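Long-range contact in CRISPR-associated endoribonuclease Cas2 (Thermococcus onnurineus, PDB 5G4D), which probably cuts single-stranded RNA as a magnesium-dependent endonuclease and pairs with Cas1 in the adaptation stage of CRISPR immunity: residues Val7-Ala13 with Glu60-Tyr66. Sequence-based numbering, arbitrary orientation.
Sequences VIVYDVA and EDSVVIY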
loop_
_atom_site.group_PDB
_atom_site.type_symbol
_atom_site.label_atom_id
_atom_site.label_comp_id
_atom_site.label_asym_id
_atom_site.label_seq_id
_atom_site.Cartn_x
_atom_site.Cartn_y
_atom_site.Cartn_z
ATOM N N VAL A 7 -2.313 4.692 -5.753
ATOM C CA VAL A 7 -1.543 3.624 -5.114
ATOM C C VAL A 7 -2.519 2.484 -4.919
ATOM O O VAL A 7 -3.572 2.673 -4.297
ATOM C CB VAL A 7 -0.933 4.039 -3.762
ATOM C CG1 VAL A 7 -0.240 2.829 -3.110
ATOM C CG2 VAL A 7 0.020 5.219 -3.913
ATOM N N ILE A 8 -2.191 1.309 -5.453
ATOM C CA ILE A 8 -3.085 0.158 -5.386
ATOM C C ILE A 8 -2.420 -0.937 -4.567
ATOM O O ILE A 8 -1.283 -1.335 -4.853
ATOM C CB ILE A 8 -3.451 -0.370 -6.783
ATOM C CG1 ILE A 8 -4.155 0.725 -7.582
ATOM C CG2 ILE A 8 -4.340 -1.612 -6.652
ATOM C CD1 ILE A 8 -4.770 0.208 -8.878
ATOM N N VAL A 9 -3.128 -1.424 -3.554
ATOM C CA VAL A 9 -2.680 -2.566 -2.757
ATOM C C VAL A 9 -3.748 -3.641 -2.864
ATOM O O VAL A 9 -4.940 -3.331 -2.947
ATOM C CB VAL A 9 -2.432 -2.179 -1.281
ATOM C CG1 VAL A 9 -1.339 -1.140 -1.188
ATOM C CG2 VAL A 9 -3.718 -1.659 -0.645
ATOM N N TYR A 10 -3.336 -4.906 -2.887
ATOM C CA TYR A 10 -4.338 -5.953 -3.067
ATOM C C TYR A 10 -3.992 -7.184 -2.247
ATOM O O TYR A 10 -2.826 -7.502 -2.006
ATOM C CB TYR A 10 -4.531 -6.343 -4.541
ATOM C CG TYR A 10 -3.282 -6.767 -5.276
ATOM C CD1 TYR A 10 -2.502 -5.840 -5.948
ATOM C CD2 TYR A 10 -2.901 -8.107 -5.325
ATOM C CE1 TYR A 10 -1.367 -6.211 -6.624
ATOM C CE2 TYR A 10 -1.764 -8.498 -6.013
ATOM C CZ TYR A 10 -1.006 -7.546 -6.667
ATOM O OH TYR A 10 0.125 -7.909 -7.363
ATOM N N ASP A 11 -5.051 -7.846 -1.809
ATOM C CA ASP A 11 -5.007 -9.054 -0.992
ATOM C C ASP A 11 -5.906 -10.035 -1.735
ATOM O O ASP A 11 -7.130 -9.952 -1.609
ATOM C CB ASP A 11 -5.516 -8.735 0.411
ATOM C CG ASP A 11 -5.167 -9.787 1.417
ATOM O OD1 ASP A 11 -5.034 -10.965 1.021
ATOM O OD2 ASP A 11 -5.029 -9.419 2.607
ATOM N N VAL A 12 -5.319 -10.915 -2.549
ATOM C CA VAL A 12 -6.074 -11.752 -3.486
ATOM C C VAL A 12 -5.679 -13.202 -3.249
ATOM O O VAL A 12 -4.514 -13.491 -2.970
ATOM C CB VAL A 12 -5.803 -11.353 -4.952
ATOM C CG1 VAL A 12 -6.494 -12.316 -5.928
ATOM C CG2 VAL A 12 -6.279 -9.907 -5.218
ATOM N N ALA A 13 -6.645 -14.109 -3.384
ATOM C CA ALA A 13 -6.376 -15.521 -3.136
ATOM C C ALA A 13 -5.314 -16.048 -4.098
ATOM O O ALA A 13 -5.116 -15.537 -5.203
ATOM C CB ALA A 13 -7.663 -16.333 -3.262
ATOM N N GLU A 60 -14.105 -12.768 -1.829
ATOM C CA GLU A 60 -12.887 -13.199 -1.149
ATOM C C GLU A 60 -11.797 -12.141 -1.150
ATOM O O GLU A 60 -11.165 -11.902 -0.112
ATOM C CB GLU A 60 -12.335 -14.472 -1.807
ATOM C CG GLU A 60 -13.254 -15.672 -1.780
ATOM C CD GLU A 60 -12.485 -16.966 -1.588
ATOM O OE1 GLU A 60 -11.473 -17.165 -2.294
ATOM O OE2 GLU A 60 -12.897 -17.776 -0.730
ATOM N N ASP A 61 -11.547 -11.518 -2.296
ATOM C CA ASP A 61 -10.378 -10.678 -2.497
ATOM C C ASP A 61 -10.674 -9.232 -2.119
ATOM O O ASP A 61 -11.830 -8.804 -2.045
ATOM C CB ASP A 61 -9.924 -10.762 -3.953
ATOM C CG ASP A 61 -9.704 -12.194 -4.410
ATOM O OD1 ASP A 61 -9.295 -13.029 -3.571
ATOM O OD2 ASP A 61 -9.929 -12.486 -5.607
ATOM N N SER A 62 -9.609 -8.473 -1.867
ATOM C CA SER A 62 -9.772 -7.055 -1.578
ATOM C C SER A 62 -8.696 -6.249 -2.287
ATOM O O SER A 62 -7.505 -6.556 -2.184
ATOM C CB SER A 62 -9.737 -6.784 -0.070
ATOM O OG SER A 62 -8.426 -6.904 0.454
ATOM N N VAL A 63 -9.126 -5.221 -3.009
ATOM C CA VAL A 63 -8.235 -4.261 -3.645
ATOM C C VAL A 63 -8.585 -2.889 -3.090
ATOM O O VAL A 63 -9.762 -2.521 -3.046
ATOM C CB VAL A 63 -8.372 -4.270 -5.180
ATOM C CG1 VAL A 63 -7.355 -3.334 -5.798
ATOM C CG2 VAL A 63 -8.244 -5.687 -5.750
ATOM N N VAL A 64 -7.578 -2.153 -2.632
ATOM C CA VAL A 64 -7.759 -0.779 -2.168
ATOM C C VAL A 64 -7.018 0.134 -3.131
ATOM O O VAL A 64 -5.818 -0.046 -3.369
ATOM C CB VAL A 64 -7.265 -0.581 -0.727
ATOM C CG1 VAL A 64 -7.374 0.895 -0.325
ATOM C CG2 VAL A 64 -8.061 -1.449 0.230
ATOM N N ILE A 65 -7.736 1.096 -3.700
ATOM C CA ILE A 65 -7.171 2.061 -4.634
ATOM C C ILE A 65 -7.184 3.423 -3.947
ATOM O O ILE A 65 -8.232 4.086 -3.866
ATOM C CB ILE A 65 -7.946 2.094 -5.958
ATOM C CG1 ILE A 65 -8.022 0.680 -6.542
ATOM C CG2 ILE A 65 -7.294 3.076 -6.926
ATOM C CD1 ILE A 65 -8.889 0.588 -7.793
ATOM N N TYR A 66 -6.013 3.864 -3.480
ATOM C CA TYR A 66 -5.879 5.222 -2.960
ATOM C C TYR A 66 -5.816 6.193 -4.128
ATOM O O TYR A 66 -5.055 5.970 -5.075
ATOM C CB TYR A 66 -4.614 5.343 -2.112
ATOM C CG TYR A 66 -4.641 4.480 -0.868
ATOM C CD1 TYR A 66 -5.302 4.908 0.274
ATOM C CD2 TYR A 66 -4.002 3.237 -0.839
ATOM C CE1 TYR A 66 -5.332 4.128 1.414
ATOM C CE2 TYR A 66 -4.033 2.443 0.291
ATOM C CZ TYR A 66 -4.702 2.900 1.417
ATOM O OH TYR A 66 -4.737 2.120 2.547
#
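D11 and S62 exchange two backbone hydrogen bonds, D11 N to S62 O at 2.8 Å and S62 N to D11 O at 2.9 Å; V9–V64 and V7–Y66 bond in the same reciprocal way. Just beyond this antiparallel pair, the side chain of D61 takes over: OD1 accepts A13 N at 2.9 Å, met from above the carboxylate plane, while OD2 forms a salt bridge with R16. With CG anti to its carbonyl carbon (chi1 -54°), the D61 carboxylate lies against V12, whose CG1 is 3.5 Å from OD2. S62 OG packs on D11 CB; the D11 carboxylate reaches past it to the second subunit, where OD2 accepts N33 N.

On the face under the helices, I8 CG2 touches V63 CG1 at 3.6 Å and I8 lies alongside I65, while Y10 sends its ring to helix 17-25. On the other face V9 CG2 lies beside V64 CB at 3.7 Å, and V64 CG1 sits over the rim of the Y66 ring.

Strand 4-11, inside the sheet, pairs here with edge strand 62-68 of a ferredoxin-like fold. Strand 62-68 continues the sheet into the second subunit, and D11, the predicted magnesium ligand, ends its strand at that dimer interface, as in other Cas2 proteins.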